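Local coordinates for 30kLP (PDB 3K8G), which alters membrane permeability at acidic pH and might take part in ligand transport at the outer membrane of Treponema pallidum, at residues H98-Y103 with K132-L137; M189-T194 with Y200-S205. All blocks are in the same frame, centred on the assembly; numbering follows the deposited sequence.

How the contacts relate
Contact 1 and contact 2 lie on opposite sides of the chain's centre, about 33 Å apart between centres and about 20 Å between nearest atoms. They share no element, though both involve strands of the beta half-barrel. Contact 1 is small and partly buried, and buries 134 Å², both sides summed. One leucine of helix 130-135 meets two side chains of 98-103, and the chemistry is purely apolar. Contact 2 lies inside and buries 575 Å². It pairs the two strands of a hairpin, so backbone hydrogen bonds hold it together. Its side chains add an apolar layer on one face and, on the other, a polar group of Tyr192, Glu190, Ser205 and a bound water at one end.

Contact 1 (H98-Y103 with K132-L137); sequences HGITYY and KMLSRL
Helix 130-135, probably amphipathic, packs against strand 101-104 of the beta half-barrel through Leu134. This side chain faces Tyr102, on the strand, and Ile100, just before it. The CD1 branch of Leu134 does all the touching. It lies 3.4 Å from Tyr102 CE1 and 3.5 Å from Tyr102 OH, so it sits by the phenol end of the ring. The two side chains come from opposite directions. Leu134 CD1 also meets Ile100 CG2 at 4.1 Å. The outer torsion of Leu134 explains this reach: CD1 is anti to CA (chi2 178°) and carries the methyl outward to the strand side. Ile100 CG2 in turn lies in the plane of the Tyr102 ring, at its edge, 3.8 Å from Tyr102 CE1. The two residues of 98-103 thus touch each other as well as the leucine.

Behind the contact, Ser135 OG gives a 2.6 Å hydrogen bond to Lys132 O, and Leu137 N bonds to Leu134 O at 2.9 Å. Arg136 ties the segment to other parts of the chain through a salt bridge to Glu128 and a bond to Val14 O. Strand 101-104 runs between strands 92-95 and 108-114. Leu134 packs further on Ser111 and Pro113 of strand 108-114 and on Cys119 of strand 117-123, so the helix lies against several strands at once.

Contact 2 (M189-T194 with Y200-S205); sequences MELYLT and YLYTLS
The Tyr202 ring is met obliquely by Leu191 CD1, which lies 3.8 Å from Tyr202 CD2, and by Leu193 CD2. The Tyr200 ring is approached at a similar slant by Leu193 CB, 3.7 Å from Tyr200 CD2, and by the carbonyl carbon of Thr194. Its hydroxyl bonds to Asn30 OD1. The Tyr192 ring points to the other face of the strands. Glu190 OE1 sits at its edge, in plane, and accepts a 2.5 Å hydrogen bond from Tyr192 OH on the anti side of the carboxylate. Arg148 makes a cation-pi contact with this ring.

These side chains belong to a beta hairpin of strands 189-196 and 199-207, joined by a short turn. The axes of the two segments run antiparallel at 156°. Glu190 with Ser205, Tyr192 with Thr203 and Thr194 with Leu201 are hydrogen-bonded pairs, each with two N-H...O bonds. Tyr192 N to Thr203 O, at 2.9 Å, points almost straight down the carbonyl. Leu191 with Leu204 and Leu193 with Tyr202 are the non-hydrogen-bonded pairs between them.

Leu191, Leu193, Tyr202 and Leu204 share one face; Leu201 lies on the other, beside Thr194. Leu191 CD1 also lies 3.8 Å from Leu204 CB, and Leu204 CD2 meets Met189 SD at 4.1 Å. Tyr202 CG stands between its backbone N and carbonyl carbon (chi1 64°). The hydroxyl end leads away from strand 189-196, while CD2 stays against Leu191 CD1. Helix 169-176 covers Met189, Leu191 and Leu204. On the opposite face a water gives a 2.7 Å bond to Glu190 OE2 and is also hydrogen-bonded to Ser205 OG, which has a second partner in Arg235 NH1.

Contact 1 (H98-Y103 with K132-L137)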
# COMPACT_ATOMS: atom_id res chain seq x y z
N HIS A 98 -21.64 -0.76 -18.56
CA HIS A 98 -21.39 -2.18 -18.76
C HIS A 98 -21.90 -3.04 -17.57
O HIS A 98 -21.36 -4.12 -17.31
CB HIS A 98 -19.89 -2.43 -19.03
CG HIS A 98 -19.39 -1.81 -20.31
ND1 HIS A 98 -18.48 -2.44 -21.14
CD2 HIS A 98 -19.68 -0.63 -20.91
CE1 HIS A 98 -18.23 -1.68 -22.19
NE2 HIS A 98 -18.95 -0.57 -22.08
N GLY A 99 -22.93 -2.55 -16.87
CA GLY A 99 -23.59 -3.29 -15.77
C GLY A 99 -23.17 -2.95 -14.34
O GLY A 99 -24.01 -2.94 -13.42
N ILE A 100 -21.88 -2.65 -14.16
CA ILE A 100 -21.24 -2.46 -12.85
C ILE A 100 -21.87 -1.36 -11.96
O ILE A 100 -22.19 -0.26 -12.43
CB ILE A 100 -19.72 -2.19 -13.02
CG1 ILE A 100 -19.03 -3.41 -13.64
CG2 ILE A 100 -19.04 -1.83 -11.68
CD1 ILE A 100 -17.80 -3.07 -14.45
N THR A 101 -22.02 -1.67 -10.68
CA THR A 101 -22.47 -0.66 -9.72
C THR A 101 -21.28 0.02 -9.03
O THR A 101 -20.31 -0.64 -8.67
CB THR A 101 -23.41 -1.29 -8.69
OG1 THR A 101 -24.37 -2.10 -9.37
CG2 THR A 101 -24.15 -0.21 -7.91
N TYR A 102 -21.38 1.34 -8.85
CA TYR A 102 -20.37 2.12 -8.10
C TYR A 102 -21.03 2.57 -6.83
O TYR A 102 -22.16 3.05 -6.87
CB TYR A 102 -19.97 3.41 -8.85
CG TYR A 102 -19.28 3.26 -10.18
CD1 TYR A 102 -19.22 2.03 -10.83
CD2 TYR A 102 -18.73 4.36 -10.82
CE1 TYR A 102 -18.61 1.90 -12.06
CE2 TYR A 102 -18.11 4.24 -12.06
CZ TYR A 102 -18.06 3.01 -12.66
OH TYR A 102 -17.47 2.86 -13.87
N TYR A 103 -20.30 2.49 -5.71
CA TYR A 103 -20.74 3.09 -4.45
C TYR A 103 -19.84 4.29 -4.09
O TYR A 103 -18.60 4.20 -4.14
CB TYR A 103 -20.76 2.04 -3.35
CG TYR A 103 -21.61 0.81 -3.72
CD1 TYR A 103 -22.99 0.81 -3.49
CD2 TYR A 103 -21.03 -0.31 -4.31
CE1 TYR A 103 -23.77 -0.30 -3.82
CE2 TYR A 103 -21.81 -1.43 -4.65
CZ TYR A 103 -23.18 -1.41 -4.39
OH TYR A 103 -23.96 -2.49 -4.72
N LYS A 132 -12.64 5.66 -14.51
CA LYS A 132 -11.31 5.73 -15.10
C LYS A 132 -10.41 4.60 -14.58
O LYS A 132 -9.67 3.98 -15.37
CB LYS A 132 -10.67 7.11 -14.89
CG LYS A 132 -9.32 7.26 -15.55
CD LYS A 132 -8.85 8.73 -15.55
CE LYS A 132 -7.55 8.84 -16.35
NZ LYS A 132 -6.80 10.04 -15.94
N MET A 133 -10.47 4.35 -13.27
CA MET A 133 -9.76 3.18 -12.71
C MET A 133 -10.23 1.87 -13.33
O MET A 133 -9.41 1.04 -13.75
CB MET A 133 -9.93 3.09 -11.22
CG MET A 133 -9.17 1.91 -10.62
SD MET A 133 -9.13 2.07 -8.83
CE MET A 133 -8.23 0.50 -8.42
N LEU A 134 -11.56 1.71 -13.42
CA LEU A 134 -12.13 0.50 -14.03
C LEU A 134 -11.75 0.31 -15.49
O LEU A 134 -11.62 -0.83 -15.94
CB LEU A 134 -13.66 0.43 -13.85
CG LEU A 134 -14.11 0.29 -12.40
CD1 LEU A 134 -15.63 0.29 -12.31
CD2 LEU A 134 -13.52 -0.97 -11.72
N SER A 135 -11.54 1.40 -16.23
CA SER A 135 -11.11 1.28 -17.64
C SER A 135 -9.74 0.54 -17.78
O SER A 135 -9.42 -0.01 -18.85
CB SER A 135 -11.00 2.64 -18.32
OG SER A 135 -9.85 3.34 -17.86
N ARG A 136 -8.96 0.55 -16.70
CA ARG A 136 -7.67 -0.12 -16.67
C ARG A 136 -7.80 -1.65 -16.48
O ARG A 136 -6.81 -2.37 -16.57
CB ARG A 136 -6.72 0.54 -15.67
CG ARG A 136 -6.35 2.01 -16.11
CD ARG A 136 -5.11 2.60 -15.34
NE ARG A 136 -5.43 2.72 -13.92
CZ ARG A 136 -5.93 3.83 -13.36
NH1 ARG A 136 -6.13 4.90 -14.13
NH2 ARG A 136 -6.20 3.85 -12.04
N LEU A 137 -9.01 -2.11 -16.21
CA LEU A 137 -9.31 -3.56 -16.31
C LEU A 137 -9.19 -4.06 -17.74
O LEU A 137 -8.89 -5.25 -17.95
CB LEU A 137 -10.72 -3.88 -15.75
CG LEU A 137 -10.93 -3.64 -14.25
CD1 LEU A 137 -12.42 -3.76 -13.92
CD2 LEU A 137 -10.12 -4.60 -13.37

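Contact 2 (M189-T194 with Y200-S205)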
# COMPACT_ATOMS: atom_id res chain seq x y z
N MET A 189 13.28 3.89 -2.19
CA MET A 189 13.44 2.94 -1.13
C MET A 189 12.57 1.73 -1.44
O MET A 189 11.40 1.89 -1.80
CB MET A 189 13.02 3.53 0.23
CG MET A 189 12.93 2.47 1.38
SD MET A 189 12.22 3.06 2.97
CE MET A 189 13.41 4.28 3.38
N GLU A 190 13.13 0.53 -1.27
CA GLU A 190 12.31 -0.71 -1.26
C GLU A 190 12.23 -1.13 0.22
O GLU A 190 13.24 -1.11 0.91
CB GLU A 190 13.07 -1.82 -1.98
CG GLU A 190 13.24 -1.65 -3.46
CD GLU A 190 14.05 -2.82 -4.04
OE1 GLU A 190 13.66 -3.97 -3.84
OE2 GLU A 190 15.05 -2.57 -4.72
N LEU A 191 11.06 -1.57 0.67
CA LEU A 191 10.88 -1.93 2.07
C LEU A 191 10.03 -3.18 2.16
O LEU A 191 8.92 -3.20 1.60
CB LEU A 191 10.18 -0.77 2.82
CG LEU A 191 9.75 -0.96 4.26
CD1 LEU A 191 11.00 -1.21 5.14
CD2 LEU A 191 8.95 0.26 4.73
N TYR A 192 10.52 -4.18 2.90
CA TYR A 192 9.83 -5.50 3.01
C TYR A 192 9.72 -5.84 4.49
O TYR A 192 10.75 -5.83 5.19
CB TYR A 192 10.62 -6.59 2.24
CG TYR A 192 10.85 -6.15 0.81
CD1 TYR A 192 9.81 -6.24 -0.14
CD2 TYR A 192 12.07 -5.60 0.40
CE1 TYR A 192 10.00 -5.79 -1.48
CE2 TYR A 192 12.26 -5.15 -0.94
CZ TYR A 192 11.20 -5.25 -1.85
OH TYR A 192 11.37 -4.80 -3.17
N LEU A 193 8.49 -6.08 4.96
CA LEU A 193 8.20 -6.24 6.40
C LEU A 193 7.48 -7.54 6.66
O LEU A 193 6.69 -8.00 5.83
CB LEU A 193 7.37 -5.07 6.95
CG LEU A 193 7.77 -3.64 6.52
CD1 LEU A 193 6.88 -3.10 5.39
CD2 LEU A 193 7.78 -2.63 7.70
N THR A 194 7.70 -8.12 7.85
CA THR A 194 6.97 -9.34 8.19
C THR A 194 6.64 -9.30 9.70
O THR A 194 7.44 -8.83 10.51
CB THR A 194 7.78 -10.61 7.77
OG1 THR A 194 6.91 -11.75 7.74
CG2 THR A 194 8.93 -10.87 8.70
N TYR A 200 6.86 -5.42 13.48
CA TYR A 200 7.28 -5.85 12.16
C TYR A 200 8.79 -5.88 12.08
O TYR A 200 9.44 -4.95 12.53
CB TYR A 200 6.67 -4.92 11.06
CG TYR A 200 5.28 -5.37 10.71
CD1 TYR A 200 4.20 -5.06 11.52
CD2 TYR A 200 5.05 -6.20 9.61
CE1 TYR A 200 2.89 -5.52 11.22
CE2 TYR A 200 3.76 -6.67 9.30
CZ TYR A 200 2.69 -6.32 10.10
OH TYR A 200 1.43 -6.81 9.78
N LEU A 201 9.35 -6.97 11.55
CA LEU A 201 10.76 -7.06 11.20
C LEU A 201 10.89 -6.58 9.75
O LEU A 201 10.02 -6.91 8.94
CB LEU A 201 11.20 -8.52 11.20
CG LEU A 201 12.00 -9.07 12.38
CD1 LEU A 201 11.80 -10.57 12.45
CD2 LEU A 201 13.49 -8.71 12.26
N TYR A 202 11.95 -5.85 9.41
CA TYR A 202 12.04 -5.39 8.00
C TYR A 202 13.43 -5.41 7.41
O TYR A 202 14.43 -5.45 8.14
CB TYR A 202 11.39 -4.01 7.80
CG TYR A 202 12.06 -2.91 8.55
CD1 TYR A 202 11.56 -2.49 9.79
CD2 TYR A 202 13.19 -2.27 8.05
CE1 TYR A 202 12.17 -1.48 10.50
CE2 TYR A 202 13.82 -1.27 8.76
CZ TYR A 202 13.28 -0.88 9.98
OH TYR A 202 13.88 0.13 10.69
N THR A 203 13.48 -5.38 6.06
CA THR A 203 14.71 -5.15 5.34
C THR A 203 14.35 -4.05 4.39
O THR A 203 13.24 -4.03 3.84
CB THR A 203 15.15 -6.33 4.43
OG1 THR A 203 15.13 -7.55 5.15
CG2 THR A 203 16.57 -6.11 3.93
N LEU A 204 15.30 -3.16 4.15
CA LEU A 204 15.10 -2.12 3.15
C LEU A 204 16.38 -1.88 2.38
O LEU A 204 17.50 -2.20 2.85
CB LEU A 204 14.53 -0.84 3.76
CG LEU A 204 15.38 -0.00 4.74
CD1 LEU A 204 16.37 0.94 4.00
CD2 LEU A 204 14.48 0.84 5.65
N SER A 205 16.20 -1.34 1.18
CA SER A 205 17.28 -0.87 0.39
C SER A 205 16.95 0.58 0.05
O SER A 205 15.81 0.90 -0.31
CB SER A 205 17.37 -1.73 -0.86
OG SER A 205 18.44 -1.31 -1.67
O HOH W 1 17.04 -0.86 -3.99